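Local atomic coordinates of lipid-transfer protein (Thermomonospora curvata, PDB entry 6OK1), a protein that is of unknown function but belongs to the thiolase superfamily, whose members are built from two related alpha/beta halves. Residues 200-203 / 209-212; 300-305 / 314-319; 89-94 / 243-248. One frame throughout, in Å; residues are numbered along the deposited sequence.

Contact 1 (200-203 / 209-212)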
loop_
_atom_site.group_PDB
_atom_site.type_symbol
_atom_site.label_atom_id
_atom_site.label_comp_id
_atom_site.label_asym_id
_atom_site.label_seq_id
_atom_site.Cartn_x
_atom_site.Cartn_y
_atom_site.Cartn_z
ATOM N N GLN A 200 -26.709 -15.847 23.226
ATOM C CA GLN A 200 -26.759 -17.299 23.114
ATOM C C GLN A 200 -27.908 -17.754 22.233
ATOM O O GLN A 200 -27.808 -18.803 21.589
ATOM C CB GLN A 200 -26.871 -17.914 24.507
ATOM C CG GLN A 200 -25.616 -17.779 25.326
ATOM C CD GLN A 200 -24.469 -18.555 24.710
ATOM O OE1 GLN A 200 -24.472 -19.798 24.728
ATOM N NE2 GLN A 200 -23.499 -17.834 24.128
ATOM N N ASN A 201 -28.998 -16.974 22.187
ATOM C CA ASN A 201 -30.144 -17.280 21.335
ATOM C C ASN A 201 -29.930 -16.874 19.882
ATOM O O ASN A 201 -30.687 -17.325 19.018
ATOM C CB ASN A 201 -31.397 -16.577 21.872
ATOM C CG ASN A 201 -31.914 -17.211 23.163
ATOM O OD1 ASN A 201 -31.749 -18.408 23.373
ATOM N ND2 ASN A 201 -32.521 -16.405 24.028
ATOM N N SER A 202 -28.940 -16.025 19.592
ATOM C CA SER A 202 -28.756 -15.576 18.223
ATOM C C SER A 202 -28.195 -16.712 17.375
ATOM O O SER A 202 -27.447 -17.559 17.853
ATOM C CB SER A 202 -27.849 -14.343 18.154
ATOM O OG SER A 202 -26.498 -14.586 18.508
ATOM N N ARG A 203 -28.569 -16.710 16.101
ATOM C CA ARG A 203 -28.340 -17.859 15.233
ATOM C C ARG A 203 -26.848 -18.109 15.038
ATOM O O ARG A 203 -26.026 -17.201 15.150
ATOM C CB ARG A 203 -29.011 -17.637 13.877
ATOM C CG ARG A 203 -28.293 -16.639 12.995
ATOM C CD ARG A 203 -29.079 -16.344 11.740
ATOM N NE ARG A 203 -29.329 -17.567 10.996
ATOM C CZ ARG A 203 -30.050 -17.623 9.884
ATOM N NH1 ARG A 203 -30.571 -16.515 9.367
ATOM N NH2 ARG A 203 -30.262 -18.791 9.304
ATOM N N LEU A 209 -19.144 -19.294 16.544
ATOM C CA LEU A 209 -19.548 -17.886 16.504
ATOM C C LEU A 209 -21.042 -17.762 16.211
ATOM O O LEU A 209 -21.523 -18.232 15.172
ATOM C CB LEU A 209 -18.758 -17.111 15.446
ATOM C CG LEU A 209 -17.339 -16.690 15.824
ATOM C CD1 LEU A 209 -16.456 -17.861 16.148
ATOM C CD2 LEU A 209 -16.736 -15.880 14.695
ATOM N N HIS A 210 -21.749 -17.066 17.100
ATOM C CA HIS A 210 -23.120 -16.633 16.899
ATOM C C HIS A 210 -23.148 -15.366 16.044
ATOM O O HIS A 210 -22.154 -14.658 15.898
ATOM C CB HIS A 210 -23.780 -16.318 18.247
ATOM C CG HIS A 210 -23.981 -17.504 19.143
ATOM N ND1 HIS A 210 -25.183 -18.171 19.218
ATOM C CD2 HIS A 210 -23.161 -18.108 20.037
ATOM C CE1 HIS A 210 -25.089 -19.153 20.101
ATOM N NE2 HIS A 210 -23.863 -19.151 20.597
ATOM N N LEU A 211 -24.342 -15.020 15.578
ATOM C CA LEU A 211 -24.524 -13.737 14.901
ATOM C C LEU A 211 -24.005 -12.575 15.745
ATOM O O LEU A 211 -23.317 -11.686 15.233
ATOM C CB LEU A 211 -26.002 -13.560 14.584
ATOM C CG LEU A 211 -26.380 -12.239 13.941
ATOM C CD1 LEU A 211 -25.617 -12.021 12.656
ATOM C CD2 LEU A 211 -27.855 -12.263 13.672
ATOM N N LEU A 212 -24.278 -12.583 17.051
ATOM C CA LEU A 212 -23.865 -11.460 17.874
ATOM C C LEU A 212 -22.380 -11.500 18.276
ATOM O O LEU A 212 -21.937 -10.595 18.982
ATOM C CB LEU A 212 -24.778 -11.357 19.119
ATOM C CG LEU A 212 -26.128 -10.720 18.798
ATOM C CD1 LEU A 212 -27.068 -10.880 19.964
ATOM C CD2 LEU A 212 -25.964 -9.247 18.458
HETATM O O HOH W 1 -23.934 -21.155 22.508
#
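H210 reaches back to the chain leaving helix 196-201, and its ring nitrogen ND1 donates to the backbone oxygen of S202 over 2.7 Å, almost perfectly straight (177° at the hydrogen) and in the plane of the imidazole. The CA of Q200 lies over one ring face, 4.3 Å from the centroid, in a CH-pi contact; W204 also stacks on the ring. The Q200 chain bends at chi2 and returns its amide to the imidazole, the two planes 61° apart. Q200 NE2 lies 3.8 Å from H210 NE2, but the Q200 amide nitrogen instead bonds S167 OG. A water joins the pair, donating to Q200 OE1 at 2.7 Å and lying in the ring plane 2.8 Å from H210 NE2. S202 carries its OG between its own backbone N and carbonyl carbon (chi1 68°), against H210 CB. There OG takes a weak bond from L212 N, 3.3 Å away, and gives its hydrogen to H199 O; a short hydroxyl suits a spot between two passes of backbone, where it both accepts and donates. L211 N donates to R203 O at 2.8 Å, while CG of R203 crosses L211 CB. These bonds close the surface loop between helix 196-201 and strand 209-210. Both imidazole nitrogens are engaged, which sets the ring's rotation and, because ND1 is a donor, ties the histidine to the loop's backbone.

Contact 2 (300-305 / 314-319)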
loop_
_atom_site.group_PDB
_atom_site.type_symbol
_atom_site.label_atom_id
_atom_site.label_comp_id
_atom_site.label_asym_id
_atom_site.label_seq_id
_atom_site.Cartn_x
_atom_site.Cartn_y
_atom_site.Cartn_z
ATOM N N LEU A 300 -11.270 -13.353 19.526
ATOM C CA LEU A 300 -9.855 -13.039 19.624
ATOM C C LEU A 300 -9.581 -11.925 20.618
ATOM O O LEU A 300 -8.421 -11.583 20.835
ATOM C CB LEU A 300 -9.287 -12.671 18.247
ATOM C CG LEU A 300 -9.398 -13.792 17.197
ATOM C CD1 LEU A 300 -8.805 -13.394 15.840
ATOM C CD2 LEU A 300 -8.740 -15.062 17.678
ATOM N N VAL A 301 -10.616 -11.372 21.246
ATOM C CA VAL A 301 -10.363 -10.457 22.356
ATOM C C VAL A 301 -9.693 -11.190 23.501
ATOM O O VAL A 301 -8.867 -10.607 24.216
ATOM C CB VAL A 301 -11.672 -9.781 22.789
ATOM C CG1 VAL A 301 -11.471 -8.966 24.090
ATOM C CG2 VAL A 301 -12.177 -8.865 21.677
ATOM N N LEU A 302 -10.024 -12.480 23.707
ATOM C CA LEU A 302 -9.495 -13.203 24.844
ATOM C C LEU A 302 -7.977 -13.401 24.726
ATOM O O LEU A 302 -7.259 -13.023 25.644
ATOM C CB LEU A 302 -10.244 -14.525 25.041
ATOM C CG LEU A 302 -11.558 -14.432 25.833
ATOM C CD1 LEU A 302 -12.626 -13.701 25.039
ATOM C CD2 LEU A 302 -12.101 -15.806 26.199
ATOM N N PRO A 303 -7.473 -13.970 23.628
ATOM C CA PRO A 303 -6.002 -14.071 23.529
ATOM C C PRO A 303 -5.303 -12.722 23.472
ATOM O O PRO A 303 -4.138 -12.636 23.876
ATOM C CB PRO A 303 -5.793 -14.894 22.246
ATOM C CG PRO A 303 -7.112 -14.772 21.474
ATOM C CD PRO A 303 -8.157 -14.694 22.556
ATOM N N GLN A 304 -5.966 -11.658 23.008
ATOM C CA GLN A 304 -5.344 -10.343 23.064
ATOM C C GLN A 304 -5.005 -9.970 24.500
ATOM O O GLN A 304 -3.906 -9.486 24.784
ATOM C CB GLN A 304 -6.256 -9.287 22.466
ATOM C CG GLN A 304 -6.275 -9.258 20.960
ATOM C CD GLN A 304 -7.085 -8.093 20.493
ATOM O OE1 GLN A 304 -6.633 -6.943 20.540
ATOM N NE2 GLN A 304 -8.318 -8.366 20.113
ATOM N N LEU A 305 -5.941 -10.193 25.423
ATOM C CA LEU A 305 -5.671 -9.861 26.824
ATOM C C LEU A 305 -4.464 -10.626 27.346
ATOM O O LEU A 305 -3.649 -10.097 28.124
ATOM C CB LEU A 305 -6.914 -10.154 27.670
ATOM C CG LEU A 305 -8.105 -9.214 27.437
ATOM C CD1 LEU A 305 -9.402 -9.849 27.931
ATOM C CD2 LEU A 305 -7.850 -7.848 28.118
ATOM N N GLY A 314 -4.729 -18.558 28.816
ATOM C CA GLY A 314 -5.954 -19.314 29.023
ATOM C C GLY A 314 -6.903 -18.780 30.071
ATOM O O GLY A 314 -7.965 -19.383 30.277
ATOM N N GLU A 315 -6.574 -17.677 30.743
ATOM C CA GLU A 315 -7.418 -17.158 31.804
ATOM C C GLU A 315 -8.159 -15.872 31.445
ATOM O O GLU A 315 -8.771 -15.261 32.325
ATOM C CB GLU A 315 -6.559 -16.969 33.068
ATOM C CG GLU A 315 -5.865 -18.273 33.422
ATOM C CD GLU A 315 -5.361 -18.340 34.840
ATOM O OE1 GLU A 315 -5.222 -17.283 35.474
ATOM O OE2 GLU A 315 -5.102 -19.465 35.314
ATOM N N ALA A 316 -8.162 -15.457 30.172
ATOM C CA ALA A 316 -8.968 -14.306 29.789
ATOM C C ALA A 316 -10.429 -14.500 30.135
ATOM O O ALA A 316 -11.115 -13.534 30.489
ATOM C CB ALA A 316 -8.815 -14.020 28.295
ATOM N N LYS A 317 -10.938 -15.724 30.020
ATOM C CA LYS A 317 -12.339 -15.949 30.337
ATOM C C LYS A 317 -12.623 -15.576 31.787
ATOM O O LYS A 317 -13.689 -15.036 32.109
ATOM C CB LYS A 317 -12.722 -17.405 30.082
ATOM C CG LYS A 317 -12.015 -18.407 31.001
ATOM C CD LYS A 317 -12.305 -19.852 30.540
ATOM C CE LYS A 317 -11.579 -20.886 31.401
ATOM N NZ LYS A 317 -12.080 -20.821 32.801
ATOM N N ASP A 318 -11.656 -15.821 32.662
ATOM C CA ASP A 318 -11.816 -15.490 34.079
ATOM C C ASP A 318 -11.679 -13.990 34.323
ATOM O O ASP A 318 -12.454 -13.407 35.089
ATOM C CB ASP A 318 -10.791 -16.280 34.885
ATOM C CG ASP A 318 -10.866 -17.765 34.610
ATOM O OD1 ASP A 318 -11.955 -18.339 34.780
ATOM O OD2 ASP A 318 -9.856 -18.361 34.196
ATOM N N PHE A 319 -10.705 -13.354 33.666
ATOM C CA PHE A 319 -10.536 -11.907 33.731
ATOM C C PHE A 319 -11.814 -11.193 33.316
ATOM O O PHE A 319 -12.231 -10.224 33.962
ATOM C CB PHE A 319 -9.349 -11.512 32.841
ATOM C CG PHE A 319 -8.948 -10.065 32.921
ATOM C CD1 PHE A 319 -8.110 -9.622 33.916
ATOM C CD2 PHE A 319 -9.378 -9.153 31.961
ATOM C CE1 PHE A 319 -7.721 -8.293 33.980
ATOM C CE2 PHE A 319 -8.984 -7.830 32.013
ATOM C CZ PHE A 319 -8.156 -7.398 33.015
#
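L300 O is gripped twice by Q304, whose backbone N and side-chain NE2 each lie 3.3 Å from this oxygen and reach it from opposite faces of its carbonyl plane. The Q304 amide has further partners, NE2 meeting Y294 O and OE1 meeting T375 OG1, so glutamine suits a buried place that needs both a donor and an acceptor. On helix 301-307 it is L302 and L305 that face the other segment. A316 fits against L302: its CB is 3.2 Å from L302 O and 3.6 Å from L302 CB, an approach of two backbones that a small side chain permits. L302, with CG set beside its backbone N (chi1 -84°), sends CD2 past the alanine to lie 4.0 Å from K317 N. One turn on, L305 presents both methyls to F319; CD2 of L305 is 4.1 Å from F319 CE2, and the two side chains cross at about a right angle. The ring reaches them because chi1 of F319 is -173°, CG opposite the backbone N. Y159, F170, V173 and I320 pack round L302. E306, next along the first helix, accepts from G314 N and A316 N through its two carboxylate oxygens, and G314 has the positive phi that glycine tolerates best. K317 NZ turns away to a salt bridge with D318 OD1, 3.2 Å long. Between 300-305 and 314-319 themselves the contact is therefore apolar, resting on dispersion and shape, while E306 supplies a polar link between the two helices.

Contact 3 (89-94 / 243-248)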
loop_
_atom_site.group_PDB
_atom_site.type_symbol
_atom_site.label_atom_id
_atom_site.label_comp_id
_atom_site.label_asym_id
_atom_site.label_seq_id
_atom_site.Cartn_x
_atom_site.Cartn_y
_atom_site.Cartn_z
ATOM N N THR A 89 -0.875 3.141 10.852
ATOM C CA THR A 89 -0.912 4.432 10.168
ATOM C C THR A 89 -0.452 5.531 11.106
ATOM O O THR A 89 0.258 6.465 10.704
ATOM C CB THR A 89 -2.302 4.771 9.606
ATOM O OG1 THR A 89 -3.232 5.027 10.668
ATOM C CG2 THR A 89 -2.806 3.692 8.657
ATOM N N VAL A 90 -0.803 5.408 12.389
ATOM C CA VAL A 90 -0.356 6.382 13.368
ATOM C C VAL A 90 1.135 6.220 13.674
ATOM O O VAL A 90 1.830 7.219 13.878
ATOM C CB VAL A 90 -1.215 6.279 14.635
ATOM C CG1 VAL A 90 -0.676 7.227 15.722
ATOM C CG2 VAL A 90 -2.666 6.628 14.314
ATOM N N GLN A 91 1.651 4.984 13.726
ATOM C CA GLN A 91 3.100 4.803 13.823
ATOM C C GLN A 91 3.813 5.522 12.688
ATOM O O GLN A 91 4.804 6.231 12.913
ATOM C CB GLN A 91 3.492 3.329 13.819
ATOM C CG GLN A 91 4.969 3.165 14.140
ATOM C CD GLN A 91 5.477 1.806 13.811
ATOM O OE1 GLN A 91 5.278 1.323 12.696
ATOM N NE2 GLN A 91 6.148 1.170 14.758
ATOM N N GLN A 92 3.333 5.326 11.448
ATOM C CA GLN A 92 3.901 6.021 10.294
ATOM C C GLN A 92 3.983 7.517 10.533
ATOM O O GLN A 92 5.039 8.131 10.343
ATOM C CB GLN A 92 3.072 5.716 9.045
ATOM C CG GLN A 92 3.310 4.349 8.440
ATOM C CD GLN A 92 4.593 4.324 7.632
ATOM O OE1 GLN A 92 4.863 5.253 6.865
ATOM N NE2 GLN A 92 5.409 3.326 7.845
ATOM N N ALA A 93 2.882 8.111 10.962
ATOM C CA ALA A 93 2.839 9.545 11.169
ATOM C C ALA A 93 3.805 9.966 12.266
ATOM O O ALA A 93 4.519 10.964 12.128
ATOM C CB ALA A 93 1.409 9.955 11.508
ATOM N N ALA A 94 3.827 9.217 13.366
ATOM C CA ALA A 94 4.742 9.531 14.466
ATOM C C ALA A 94 6.196 9.451 14.028
ATOM O O ALA A 94 7.022 10.266 14.443
ATOM C CB ALA A 94 4.492 8.578 15.635
ATOM N N TRP A 243 3.046 7.374 23.094
ATOM C CA TRP A 243 4.111 6.791 23.906
ATOM C C TRP A 243 4.572 5.436 23.401
ATOM O O TRP A 243 5.733 5.061 23.614
ATOM C CB TRP A 243 3.659 6.640 25.350
ATOM C CG TRP A 243 3.785 7.926 26.083
ATOM C CD1 TRP A 243 2.785 8.653 26.625
ATOM C CD2 TRP A 243 4.998 8.667 26.308
ATOM N NE1 TRP A 243 3.290 9.800 27.222
ATOM C CE2 TRP A 243 4.646 9.831 27.032
ATOM C CE3 TRP A 243 6.338 8.453 25.989
ATOM C CZ2 TRP A 243 5.582 10.773 27.422
ATOM C CZ3 TRP A 243 7.277 9.397 26.392
ATOM C CH2 TRP A 243 6.889 10.543 27.091
ATOM N N GLY A 244 3.683 4.691 22.765
ATOM C CA GLY A 244 4.058 3.478 22.083
ATOM C C GLY A 244 3.334 3.393 20.759
ATOM O O GLY A 244 2.162 3.773 20.648
ATOM N N ALA A 245 4.043 2.907 19.756
ATOM C CA ALA A 245 3.462 2.676 18.433
ATOM C C ALA A 245 4.271 1.575 17.792
ATOM O O ALA A 245 5.485 1.724 17.634
ATOM C CB ALA A 245 3.505 3.946 17.582
ATOM N N ALA A 246 3.613 0.476 17.419
ATOM C CA ALA A 246 4.340 -0.715 17.026
ATOM C C ALA A 246 3.541 -1.497 15.995
ATOM O O ALA A 246 2.297 -1.489 16.014
ATOM C CB ALA A 246 4.609 -1.621 18.239
ATOM N N GLN A 247 4.278 -2.200 15.135
ATOM C CA GLN A 247 3.760 -3.199 14.200
ATOM C C GLN A 247 4.263 -4.571 14.608
ATOM O O GLN A 247 5.302 -4.701 15.250
ATOM C CB GLN A 247 4.231 -2.952 12.769
ATOM C CG GLN A 247 3.621 -1.756 12.107
ATOM C CD GLN A 247 4.043 -1.650 10.649
ATOM O OE1 GLN A 247 5.202 -1.358 10.323
ATOM N NE2 GLN A 247 3.109 -1.916 9.754
ATOM N N GLY A 248 3.549 -5.599 14.177
ATOM C CA GLY A 248 3.979 -6.949 14.454
ATOM C C GLY A 248 3.427 -7.951 13.473
ATOM O O GLY A 248 2.221 -7.989 13.212
HETATM O O HOH W 2 4.838 1.445 9.979
HETATM O O HOH W 3 7.093 -1.661 15.283
#
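Q91 stretches from helix 86-98 down to strand 240-248, where its NE2 donates to A245 O at 3.0 Å. The bond is bent, 143° at the hydrogen, and the amide nitrogen stands above the carbonyl plane. With CG opposite the backbone N (chi1 -171°) and an extended chain beyond, the amide passes beside A245; the CB atoms of Q91 and A245 are 3.8 Å apart, and alanine is small enough to admit the glutamine stem. Q91 OE1 lies 3.5 Å from Q247 CG, the two amide planes nearly perpendicular. Two waters form the next shell. One accepts from Q91 NE2 and from Q247 N, extending the glutamine's hold along the strand; the other donates to Q91 OE1 at 2.8 Å, accepts from Q92 NE2 and binds Q247 OE1 weakly. Further out, the neighbouring copy of the protein fixes these partners: Q247 OE1 meets F76 N of the second subunit, and Q92 NE2 meets Q92 OE1 of that subunit. Q280 OE1 receives A245 N, while backbone bonds to strand 382-388 hold the strand, with a classic beta bulge at W243 and G244 facing I386. The axes pass 7.5 Å apart at 121°. A buried helix packed between strands 50-54, 75-79 and 104-112 and strand 240-248, next to the second subunit, is consistent with the layered alpha-beta-alpha-beta-alpha thiolase fold.

Overall arrangement
Along the chain the first segment of contact 3 comes earliest, both segments of contact 1 follow, strand 240-248 then completes contact 3, and contact 2 comes last. Contacts 1 and 2 are neighbours, with centres about 20 Å apart and nearest atoms about 8 Å apart; helices 148-163 and 167-182 pack on both and so link a surface loop of the N-terminal thiolase domain to helix starts in the C-terminal one. Contact 3 lies about 24 Å from contact 2 and about 35 Å from contact 1, centre to centre, across the chain's middle from contact 1. It joins a central helix to the main sheet beside the second subunit, whereas contact 1 lies at the surface and contact 2 is a buried pairing of helix starts.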